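Local atomic coordinates of putative dehydratase (PDB entry 2POZ), a protein that is of unproven function but is probably a lyase, perhaps a dehydratase. Residues C219-P233 with I245-R258. Residues are numbered along the deposited sequence; the frame is centred on the assembly and turned at random.
Sequences CRKIGELDICFVEEP and ISEQIPLPIAVGER
Val230 and Ala254 lie on adjacent parallel strands joined by three backbone hydrogen bonds: Val230 N to Pro252 O (3.0 Å), Ala254 N to Val230 O, and Glu232 N to Ala254 O. Ala254 CB lies over one face of the Phe229 ring, offset toward the rim and nearest Phe229 CD1 (3.7 Å), in a CH-pi contact. On the other face of the sheet, Val230 CG1 runs alongside Ile253 CG1 and meets Ile249 CD1. Leu251 splits its branches, CD1 resting on Cys219 CB (3.7 Å) and Ile222, CD2 on the CA of Gly223 and on Ile227. Strand 227-231, helix 239-248 and strand 253-255 form one right-handed beta-alpha-beta unit of the C-terminal barrel of the enolase superfamily. At the helix end of the contact, weak hydrogen bonds join Arg220 to Gln248: Arg220 NE and NH2 share Gln248 O, and NH2 also meets Gln248 OE1 (2.7 Å). Past the strands, Arg258 grips Glu232 side-on: NE takes the syn lone pair of OE2, and Arg258 NH2 meets Glu232 OE1 (2.8 Å) from above the carboxylate plane. The bend at chi3 (-77°) swings the guanidinium across the glutamate, and Arg258 NH1 donates to Phe80 O of a neighbouring subunit. An alanine in place of Arg258 would probably leave the buried Glu232 carboxylate without its ionic mate and freer to turn. Water 2 donates to Glu232 OE2 and accepts from Gly256 N and Arg258 N; water 1 links Glu231 OE2 to Glu257 N. Glu231 OE2 lies 3.2 Å from Glu257 OE1 with no bond between them; Lys157 forms a salt bridge with Glu231, and Tyr41 is hydrogen-bonded to Glu257.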
loop_
_atom_site.group_PDB
_atom_site.type_symbol
_atom_site.label_atom_id
_atom_site.label_comp_id
_atom_site.label_asym_id
_atom_site.label_seq_id
_atom_site.Cartn_x
_atom_site.Cartn_y
_atom_site.Cartn_z
ATOM N N CYS A 219 15.670 23.464 -0.383
ATOM C CA CYS A 219 14.418 23.935 0.202
ATOM C C CYS A 219 14.539 24.101 1.717
ATOM O O CYS A 219 13.955 25.012 2.304
ATOM C CB CYS A 219 13.281 22.970 -0.141
ATOM S SG CYS A 219 12.849 22.979 -1.912
ATOM N N ARG A 220 15.289 23.214 2.351
ATOM C CA ARG A 220 15.473 23.320 3.791
ATOM C C ARG A 220 16.320 24.552 4.100
ATOM O O ARG A 220 16.076 25.249 5.080
ATOM C CB ARG A 220 16.150 22.061 4.336
ATOM C CG ARG A 220 15.209 20.860 4.419
ATOM C CD ARG A 220 15.943 19.601 4.872
ATOM N NE ARG A 220 15.016 18.494 5.075
ATOM C CZ ARG A 220 15.368 17.214 5.056
ATOM N NH1 ARG A 220 16.635 16.881 4.839
ATOM N NH2 ARG A 220 14.453 16.266 5.236
ATOM N N LYS A 221 17.308 24.825 3.254
ATOM C CA LYS A 221 18.172 25.976 3.473
ATOM C C LYS A 221 17.408 27.289 3.397
ATOM O O LYS A 221 17.638 28.175 4.217
ATOM C CB LYS A 221 19.319 25.987 2.462
ATOM C CG LYS A 221 20.447 26.960 2.796
ATOM C CD LYS A 221 21.640 26.744 1.871
ATOM C CE LYS A 221 22.783 27.710 2.183
ATOM N NZ LYS A 221 23.280 27.571 3.588
ATOM N N ILE A 222 16.489 27.418 2.439
ATOM C CA ILE A 222 15.742 28.667 2.304
ATOM C C ILE A 222 14.503 28.759 3.191
ATOM O O ILE A 222 13.863 29.809 3.255
ATOM C CB ILE A 222 15.299 28.931 0.837
ATOM C CG1 ILE A 222 14.325 27.843 0.363
ATOM C CG2 ILE A 222 16.525 28.999 -0.062
ATOM C CD1 ILE A 222 13.657 28.144 -0.989
ATOM N N GLY A 223 14.172 27.666 3.874
ATOM C CA GLY A 223 13.001 27.655 4.733
ATOM C C GLY A 223 12.957 28.776 5.757
ATOM O O GLY A 223 11.884 29.250 6.127
ATOM N N GLU A 224 14.132 29.205 6.202
ATOM C CA GLU A 224 14.254 30.265 7.194
ATOM C C GLU A 224 14.008 31.650 6.595
ATOM O O GLU A 224 13.934 32.642 7.317
ATOM C CB GLU A 224 15.648 30.211 7.830
ATOM C CG GLU A 224 15.968 28.893 8.566
ATOM C CD GLU A 224 15.870 27.651 7.676
ATOM O OE1 GLU A 224 16.435 27.655 6.557
ATOM O OE2 GLU A 224 15.234 26.661 8.099
ATOM N N LEU A 225 13.879 31.718 5.274
ATOM C CA LEU A 225 13.635 32.996 4.613
ATOM C C LEU A 225 12.141 33.294 4.447
ATOM O O LEU A 225 11.766 34.269 3.797
ATOM C CB LEU A 225 14.350 33.025 3.258
ATOM C CG LEU A 225 15.872 32.881 3.400
ATOM C CD1 LEU A 225 16.535 32.824 2.040
ATOM C CD2 LEU A 225 16.413 34.054 4.214
ATOM N N ASP A 226 11.302 32.444 5.041
ATOM C CA ASP A 226 9.842 32.589 5.004
ATOM C C ASP A 226 9.281 32.575 3.586
ATOM O O ASP A 226 8.874 33.602 3.044
ATOM C CB ASP A 226 9.422 33.875 5.734
ATOM C CG ASP A 226 7.909 34.000 5.883
ATOM O OD1 ASP A 226 7.244 32.977 6.157
ATOM O OD2 ASP A 226 7.384 35.126 5.741
ATOM N N ILE A 227 9.248 31.384 3.003
ATOM C CA ILE A 227 8.765 31.193 1.641
ATOM C C ILE A 227 7.298 30.764 1.613
ATOM O O ILE A 227 6.907 29.816 2.288
ATOM C CB ILE A 227 9.630 30.122 0.921
ATOM C CG1 ILE A 227 11.118 30.487 1.027
ATOM C CG2 ILE A 227 9.198 29.976 -0.525
ATOM C CD1 ILE A 227 11.476 31.856 0.473
ATOM N N CYS A 228 6.488 31.468 0.828
ATOM C CA CYS A 228 5.067 31.145 0.711
ATOM C C CYS A 228 4.942 29.717 0.148
ATOM O O CYS A 228 4.290 28.851 0.739
ATOM C CB CYS A 228 4.384 32.161 -0.206
ATOM S SG CYS A 228 2.589 32.010 -0.303
ATOM N N PHE A 229 5.559 29.480 -1.003
ATOM C CA PHE A 229 5.564 28.145 -1.588
ATOM C C PHE A 229 6.679 27.969 -2.620
ATOM O O PHE A 229 7.246 28.947 -3.118
ATOM C CB PHE A 229 4.186 27.791 -2.197
ATOM C CG PHE A 229 3.798 28.599 -3.414
ATOM C CD1 PHE A 229 4.453 28.422 -4.634
ATOM C CD2 PHE A 229 2.716 29.478 -3.361
ATOM C CE1 PHE A 229 4.033 29.098 -5.778
ATOM C CE2 PHE A 229 2.286 30.162 -4.506
ATOM C CZ PHE A 229 2.945 29.969 -5.717
ATOM N N VAL A 230 7.015 26.713 -2.894
ATOM C CA VAL A 230 8.024 26.378 -3.883
ATOM C C VAL A 230 7.261 25.688 -5.018
ATOM O O VAL A 230 6.472 24.771 -4.778
ATOM C CB VAL A 230 9.117 25.429 -3.301
ATOM C CG1 VAL A 230 8.522 24.073 -2.946
ATOM C CG2 VAL A 230 10.237 25.258 -4.306
ATOM N N GLU A 231 7.489 26.146 -6.243
ATOM C CA GLU A 231 6.817 25.605 -7.421
ATOM C C GLU A 231 7.667 24.587 -8.179
ATOM O O GLU A 231 8.875 24.787 -8.376
ATOM C CB GLU A 231 6.430 26.752 -8.357
ATOM C CG GLU A 231 5.648 26.327 -9.589
ATOM C CD GLU A 231 5.313 27.508 -10.485
ATOM O OE1 GLU A 231 5.113 28.616 -9.944
ATOM O OE2 GLU A 231 5.239 27.325 -11.723
ATOM N N GLU A 232 7.022 23.503 -8.610
ATOM C CA GLU A 232 7.685 22.430 -9.346
ATOM C C GLU A 232 9.073 22.105 -8.794
ATOM O O GLU A 232 10.074 22.304 -9.476
ATOM C CB GLU A 232 7.811 22.798 -10.830
ATOM C CG GLU A 232 6.492 22.899 -11.583
ATOM C CD GLU A 232 6.703 23.126 -13.072
ATOM O OE1 GLU A 232 7.463 24.053 -13.428
ATOM O OE2 GLU A 232 6.110 22.382 -13.884
ATOM N N PRO A 233 9.152 21.589 -7.556
ATOM C CA PRO A 233 10.457 21.261 -6.974
ATOM C C PRO A 233 11.170 20.147 -7.740
ATOM O O PRO A 233 12.382 19.960 -7.601
ATOM C CB PRO A 233 10.107 20.870 -5.538
ATOM C CG PRO A 233 8.752 20.237 -5.703
ATOM C CD PRO A 233 8.056 21.196 -6.653
ATOM N N ILE A 245 9.638 14.570 -1.861
ATOM C CA ILE A 245 10.030 15.929 -1.539
ATOM C C ILE A 245 9.034 16.573 -0.575
ATOM O O ILE A 245 9.440 17.183 0.405
ATOM C CB ILE A 245 10.169 16.779 -2.830
ATOM C CG1 ILE A 245 11.390 16.294 -3.628
ATOM C CG2 ILE A 245 10.303 18.262 -2.480
ATOM C CD1 ILE A 245 11.454 16.831 -5.052
ATOM N N SER A 246 7.737 16.424 -0.834
ATOM C CA SER A 246 6.731 17.015 0.044
ATOM C C SER A 246 6.847 16.529 1.493
ATOM O O SER A 246 6.560 17.276 2.429
ATOM C CB SER A 246 5.317 16.722 -0.475
ATOM O OG SER A 246 4.996 15.344 -0.380
ATOM N N GLU A 247 7.276 15.287 1.674
ATOM C CA GLU A 247 7.420 14.714 3.012
ATOM C C GLU A 247 8.733 15.110 3.677
ATOM O O GLU A 247 8.907 14.925 4.882
ATOM C CB GLU A 247 7.362 13.182 2.939
ATOM C CG GLU A 247 6.168 12.620 2.192
ATOM C CD GLU A 247 6.204 11.099 2.087
ATOM O OE1 GLU A 247 7.257 10.546 1.689
ATOM O OE2 GLU A 247 5.178 10.454 2.396
ATOM N N GLN A 248 9.657 15.660 2.900
ATOM C CA GLN A 248 10.968 16.009 3.434
ATOM C C GLN A 248 11.290 17.488 3.582
ATOM O O GLN A 248 12.309 17.834 4.172
ATOM C CB GLN A 248 12.053 15.346 2.579
ATOM C CG GLN A 248 12.083 13.827 2.655
ATOM C CD GLN A 248 12.516 13.326 4.022
ATOM O OE1 GLN A 248 13.441 13.873 4.625
ATOM N NE2 GLN A 248 11.859 12.275 4.513
ATOM N N ILE A 249 10.452 18.366 3.044
ATOM C CA ILE A 249 10.731 19.794 3.160
ATOM C C ILE A 249 9.656 20.514 3.953
ATOM O O ILE A 249 8.520 20.053 4.035
ATOM C CB ILE A 249 10.871 20.475 1.775
ATOM C CG1 ILE A 249 9.518 20.518 1.066
ATOM C CG2 ILE A 249 11.904 19.728 0.940
ATOM C CD1 ILE A 249 9.539 21.322 -0.240
ATOM N N PRO A 250 10.001 21.669 4.543
ATOM C CA PRO A 250 9.048 22.446 5.338
ATOM C C PRO A 250 8.250 23.486 4.544
ATOM O O PRO A 250 7.522 24.287 5.127
ATOM C CB PRO A 250 9.949 23.093 6.381
ATOM C CG PRO A 250 11.159 23.449 5.556
ATOM C CD PRO A 250 11.367 22.212 4.679
ATOM N N LEU A 251 8.376 23.468 3.222
ATOM C CA LEU A 251 7.678 24.444 2.390
ATOM C C LEU A 251 6.483 23.861 1.644
ATOM O O LEU A 251 6.516 22.716 1.220
ATOM C CB LEU A 251 8.640 25.020 1.349
ATOM C CG LEU A 251 10.055 25.348 1.818
ATOM C CD1 LEU A 251 10.908 25.759 0.624
ATOM C CD2 LEU A 251 9.992 26.450 2.851
ATOM N N PRO A 252 5.406 24.646 1.492
ATOM C CA PRO A 252 4.229 24.158 0.767
ATOM C C PRO A 252 4.645 24.048 -0.703
ATOM O O PRO A 252 5.475 24.830 -1.183
ATOM C CB PRO A 252 3.206 25.274 0.979
ATOM C CG PRO A 252 3.594 25.842 2.300
ATOM C CD PRO A 252 5.096 25.898 2.202
ATOM N N ILE A 253 4.073 23.089 -1.419
ATOM C CA ILE A 253 4.418 22.898 -2.817
ATOM C C ILE A 253 3.257 23.232 -3.733
ATOM O O ILE A 253 2.097 23.025 -3.382
ATOM C CB ILE A 253 4.836 21.440 -3.081
ATOM C CG1 ILE A 253 6.079 21.093 -2.248
ATOM C CG2 ILE A 253 5.113 21.235 -4.563
ATOM C CD1 ILE A 253 6.490 19.615 -2.338
ATOM N N ALA A 254 3.588 23.755 -4.910
ATOM C CA ALA A 254 2.605 24.091 -5.928
ATOM C C ALA A 254 3.111 23.548 -7.269
ATOM O O ALA A 254 4.301 23.658 -7.580
ATOM C CB ALA A 254 2.420 25.610 -6.010
ATOM N N VAL A 255 2.218 22.933 -8.039
ATOM C CA VAL A 255 2.564 22.402 -9.363
ATOM C C VAL A 255 1.348 22.598 -10.254
ATOM O O VAL A 255 0.288 22.996 -9.775
ATOM C CB VAL A 255 2.897 20.872 -9.344
ATOM C CG1 VAL A 255 4.077 20.594 -8.432
ATOM C CG2 VAL A 255 1.674 20.065 -8.895
ATOM N N GLY A 256 1.493 22.325 -11.546
ATOM C CA GLY A 256 0.352 22.459 -12.433
ATOM C C GLY A 256 0.592 23.122 -13.770
ATOM O O GLY A 256 -0.175 22.903 -14.711
ATOM N N GLU A 257 1.644 23.935 -13.868
ATOM C CA GLU A 257 1.936 24.624 -15.120
ATOM C C GLU A 257 2.146 23.624 -16.247
ATOM O O GLU A 257 1.869 23.917 -17.405
ATOM C CB GLU A 257 3.183 25.513 -14.979
ATOM C CG GLU A 257 3.543 26.278 -16.259
ATOM C CD GLU A 257 4.673 27.298 -16.059
ATOM O OE1 GLU A 257 5.161 27.450 -14.915
ATOM O OE2 GLU A 257 5.065 27.953 -17.051
ATOM N N ARG A 258 2.643 22.440 -15.910
ATOM C CA ARG A 258 2.879 21.437 -16.931
ATOM C C ARG A 258 2.100 20.140 -16.712
ATOM O O ARG A 258 2.597 19.046 -16.985
ATOM C CB ARG A 258 4.393 21.184 -17.070
ATOM C CG ARG A 258 5.082 22.277 -17.915
ATOM C CD ARG A 258 6.591 22.113 -18.043
ATOM N NE ARG A 258 7.283 22.544 -16.833
ATOM C CZ ARG A 258 8.574 22.855 -16.765
ATOM N NH1 ARG A 258 9.343 22.793 -17.845
ATOM N NH2 ARG A 258 9.094 23.233 -15.607
HETATM O O HOH W 1 3.475 24.979 -11.916
HETATM O O HOH W 2 3.725 21.445 -13.293
#